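Local coordinates for protein DNA polymerase III beta subunit (PDB 2AVT) that probably forms a dimeric ring around DNA that tethers the replicative polymerase to its template and so raises its processivity, at residues I30-V38 / S71-F82. Sequence-based numbering, arbitrary orientation.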
loop_
_atom_site.group_PDB
_atom_site.type_symbol
_atom_site.label_atom_id
_atom_site.label_comp_id
_atom_site.label_asym_id
_atom_site.label_seq_id
_atom_site.Cartn_x
_atom_site.Cartn_y
_atom_site.Cartn_z
ATOM N N ILE A 30 -11.291 24.442 -7.472
ATOM C CA ILE A 30 -10.290 24.665 -8.511
ATOM C C ILE A 30 -8.877 24.180 -8.148
ATOM O O ILE A 30 -8.045 23.984 -9.031
ATOM C CB ILE A 30 -10.245 26.160 -8.916
ATOM C CG1 ILE A 30 -9.573 26.306 -10.282
ATOM C CG2 ILE A 30 -9.525 26.996 -7.842
ATOM C CD1 ILE A 30 -10.342 25.625 -11.414
ATOM N N LEU A 31 -8.609 23.940 -6.867
ATOM C CA LEU A 31 -7.272 23.492 -6.473
ATOM C C LEU A 31 -6.995 22.034 -6.817
ATOM O O LEU A 31 -5.880 21.555 -6.625
ATOM C CB LEU A 31 -7.030 23.737 -4.974
ATOM C CG LEU A 31 -7.042 25.211 -4.549
ATOM C CD1 LEU A 31 -6.667 25.324 -3.075
ATOM C CD2 LEU A 31 -6.050 26.010 -5.407
ATOM N N SER A 32 -8.014 21.319 -7.293
ATOM C CA SER A 32 -7.832 19.922 -7.704
ATOM C C SER A 32 -7.148 19.901 -9.079
ATOM O O SER A 32 -6.700 18.859 -9.561
ATOM C CB SER A 32 -9.191 19.221 -7.840
ATOM O OG SER A 32 -9.941 19.829 -8.881
ATOM N N SER A 33 -7.075 21.054 -9.725
ATOM C CA SER A 33 -6.478 21.083 -11.045
ATOM C C SER A 33 -4.995 21.424 -11.087
ATOM O O SER A 33 -4.424 21.988 -10.136
ATOM C CB SER A 33 -7.258 22.048 -11.936
ATOM O OG SER A 33 -7.180 23.364 -11.434
ATOM N N ILE A 34 -4.354 21.019 -12.179
ATOM C CA ILE A 34 -2.960 21.356 -12.365
ATOM C C ILE A 34 -2.984 22.464 -13.406
ATOM O O ILE A 34 -3.766 22.424 -14.369
ATOM C CB ILE A 34 -2.123 20.142 -12.849
ATOM C CG1 ILE A 34 -0.658 20.562 -13.014
ATOM C CG2 ILE A 34 -2.692 19.591 -14.132
ATOM C CD1 ILE A 34 0.333 19.420 -12.882
ATOM N N LYS A 35 -2.167 23.485 -13.192
ATOM C CA LYS A 35 -2.111 24.605 -14.113
ATOM C C LYS A 35 -0.910 24.413 -15.019
ATOM O O LYS A 35 0.192 24.138 -14.554
ATOM C CB LYS A 35 -1.999 25.915 -13.324
ATOM C CG LYS A 35 -1.858 27.159 -14.161
ATOM C CD LYS A 35 -1.664 28.369 -13.251
ATOM C CE LYS A 35 -1.220 29.593 -14.036
ATOM N NZ LYS A 35 -0.665 30.647 -13.119
ATOM N N ILE A 36 -1.135 24.540 -16.320
ATOM C CA ILE A 36 -0.071 24.358 -17.291
ATOM C C ILE A 36 0.122 25.637 -18.090
ATOM O O ILE A 36 -0.790 26.092 -18.779
ATOM C CB ILE A 36 -0.411 23.218 -18.266
ATOM C CG1 ILE A 36 -0.644 21.921 -17.487
ATOM C CG2 ILE A 36 0.718 23.030 -19.262
ATOM C CD1 ILE A 36 -1.021 20.747 -18.359
ATOM N N GLU A 37 1.301 26.233 -17.975
ATOM C CA GLU A 37 1.594 27.448 -18.721
ATOM C C GLU A 37 2.740 27.147 -19.666
ATOM O O GLU A 37 3.806 26.715 -19.241
ATOM C CB GLU A 37 1.992 28.578 -17.782
ATOM C CG GLU A 37 0.912 28.969 -16.816
ATOM C CD GLU A 37 1.410 29.952 -15.780
ATOM O OE1 GLU A 37 2.413 29.635 -15.090
ATOM O OE2 GLU A 37 0.795 31.031 -15.654
ATOM N N VAL A 38 2.511 27.379 -20.950
ATOM C CA VAL A 38 3.523 27.114 -21.949
ATOM C C VAL A 38 4.124 28.423 -22.442
ATOM O O VAL A 38 3.412 29.292 -22.958
ATOM C CB VAL A 38 2.919 26.335 -23.141
ATOM C CG1 VAL A 38 3.991 26.050 -24.173
ATOM C CG2 VAL A 38 2.284 25.028 -22.644
ATOM N N SER A 71 3.600 26.750 -29.793
ATOM C CA SER A 71 2.762 27.902 -29.491
ATOM C C SER A 71 2.504 28.028 -27.988
ATOM O O SER A 71 2.338 27.029 -27.285
ATOM C CB SER A 71 1.437 27.789 -30.249
ATOM O OG SER A 71 0.640 28.946 -30.052
ATOM N N PRO A 72 2.482 29.271 -27.480
ATOM C CA PRO A 72 2.259 29.637 -26.075
ATOM C C PRO A 72 0.808 29.429 -25.648
ATOM O O PRO A 72 -0.081 29.323 -26.489
ATOM C CB PRO A 72 2.646 31.125 -26.029
ATOM C CG PRO A 72 3.521 31.314 -27.239
ATOM C CD PRO A 72 2.836 30.460 -28.272
ATOM N N GLY A 73 0.574 29.378 -24.341
ATOM C CA GLY A 73 -0.778 29.196 -23.849
ATOM C C GLY A 73 -0.821 28.819 -22.382
ATOM O O GLY A 73 0.214 28.605 -21.750
ATOM N N ALA A 74 -2.028 28.749 -21.834
ATOM C CA ALA A 74 -2.197 28.392 -20.437
ATOM C C ALA A 74 -3.552 27.709 -20.247
ATOM O O ALA A 74 -4.563 28.149 -20.793
ATOM C CB ALA A 74 -2.090 29.636 -19.569
ATOM N N ILE A 75 -3.572 26.626 -19.482
ATOM C CA ILE A 75 -4.812 25.896 -19.266
ATOM C C ILE A 75 -4.794 25.138 -17.953
ATOM O O ILE A 75 -3.722 24.850 -17.416
ATOM C CB ILE A 75 -5.072 24.890 -20.431
ATOM C CG1 ILE A 75 -6.499 24.344 -20.355
ATOM C CG2 ILE A 75 -4.094 23.715 -20.361
ATOM C CD1 ILE A 75 -6.823 23.355 -21.461
ATOM N N LEU A 76 -5.988 24.843 -17.436
ATOM C CA LEU A 76 -6.174 24.081 -16.207
ATOM C C LEU A 76 -6.862 22.745 -16.541
ATOM O O LEU A 76 -7.837 22.709 -17.292
ATOM C CB LEU A 76 -7.065 24.846 -15.218
ATOM C CG LEU A 76 -6.704 26.271 -14.779
ATOM C CD1 LEU A 76 -7.731 26.751 -13.746
ATOM C CD2 LEU A 76 -5.303 26.284 -14.177
ATOM N N LEU A 77 -6.370 21.661 -15.953
ATOM C CA LEU A 77 -6.918 20.327 -16.169
ATOM C C LEU A 77 -6.962 19.627 -14.814
ATOM O O LEU A 77 -6.126 19.917 -13.950
ATOM C CB LEU A 77 -6.008 19.533 -17.128
ATOM C CG LEU A 77 -5.856 20.065 -18.556
ATOM C CD1 LEU A 77 -4.696 19.372 -19.284
ATOM C CD2 LEU A 77 -7.164 19.846 -19.297
ATOM N N GLU A 78 -7.929 18.734 -14.602
ATOM C CA GLU A 78 -7.990 18.015 -13.326
ATOM C C GLU A 78 -6.693 17.230 -13.241
ATOM O O GLU A 78 -6.406 16.400 -14.102
ATOM C CB GLU A 78 -9.180 17.052 -13.281
ATOM C CG GLU A 78 -10.531 17.725 -13.145
ATOM C CD GLU A 78 -10.650 18.534 -11.868
ATOM O OE1 GLU A 78 -10.170 18.058 -10.820
ATOM O OE2 GLU A 78 -11.236 19.633 -11.909
ATOM N N ALA A 79 -5.911 17.490 -12.201
ATOM C CA ALA A 79 -4.608 16.852 -12.027
ATOM C C ALA A 79 -4.509 15.321 -12.067
ATOM O O ALA A 79 -3.866 14.764 -12.956
ATOM C CB ALA A 79 -3.965 17.363 -10.758
ATOM N N SER A 80 -5.094 14.643 -11.085
ATOM C CA SER A 80 -5.026 13.185 -11.029
ATOM C C SER A 80 -5.516 12.540 -12.315
ATOM O O SER A 80 -4.925 11.586 -12.816
ATOM C CB SER A 80 -5.843 12.660 -9.849
ATOM O OG SER A 80 -5.167 12.928 -8.639
ATOM N N PHE A 81 -6.600 13.079 -12.851
ATOM C CA PHE A 81 -7.171 12.564 -14.079
ATOM C C PHE A 81 -6.209 12.772 -15.266
ATOM O O PHE A 81 -5.951 11.849 -16.046
ATOM C CB PHE A 81 -8.509 13.264 -14.313
ATOM C CG PHE A 81 -9.207 12.846 -15.572
ATOM C CD1 PHE A 81 -9.585 11.531 -15.770
ATOM C CD2 PHE A 81 -9.497 13.777 -16.554
ATOM C CE1 PHE A 81 -10.238 11.151 -16.930
ATOM C CE2 PHE A 81 -10.148 13.402 -17.712
ATOM C CZ PHE A 81 -10.518 12.084 -17.896
ATOM N N PHE A 82 -5.661 13.974 -15.386
ATOM C CA PHE A 82 -4.755 14.276 -16.484
ATOM C C PHE A 82 -3.521 13.395 -16.457
ATOM O O PHE A 82 -3.087 12.879 -17.492
ATOM C CB PHE A 82 -4.319 15.741 -16.429
ATOM C CG PHE A 82 -3.337 16.116 -17.497
ATOM C CD1 PHE A 82 -3.671 15.985 -18.837
ATOM C CD2 PHE A 82 -2.085 16.613 -17.165
ATOM C CE1 PHE A 82 -2.770 16.352 -19.832
ATOM C CE2 PHE A 82 -1.181 16.980 -18.152
ATOM C CZ PHE A 82 -1.526 16.851 -19.487
HETATM O O HOH W 1 -6.805 16.173 -9.089
HETATM O O HOH W 2 -10.615 21.803 -10.461
#
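In the N-terminal domain of the polymerase III beta subunit, strands 33-38 and 73-78 form an antiparallel pair at the edge of a sheet, 73-78 outermost within this chain, with Ile34, Ile36 and Val38 bonded in both directions to Leu77, Ile75 and Gly73. Where helix 79-88 begins, Ala79 N donates to Ser32 O (3.1 Å), and one water joins that carbonyl to Ser80 N. Glu78, the N-cap residue, is bent at chi2 (-61°), curling its carboxylate back to Ser32, whose OG lies 2.6 Å from Glu78 OE1; Pro29 O is also within reach, leaving the hydroxyl proton's destination open, and a second water spans OG and OE2. On the face of Lys35, Glu37 and Ala74, Leu76 forks: CD1 meets Ile30 CD1, CD2 presses on Lys35 CB at a tight 3.4 Å. The extended Lys35 chain carries NZ away to a salt bridge with Glu37 OE2, its hydrogen bond weak. On the face of Ile34 and Ile75, Ile36 CD1 reaches Phe82 CE2 (3.8 Å) and Leu77 CD1 lies over one face of the Phe82 ring, offset toward its rim. Leu15 of helix 8-18 packs on Ile34 and Phe82, strand 103-108 covers Ile75 and Leu77, and strand 42-48 continues the sheet beyond 33-38.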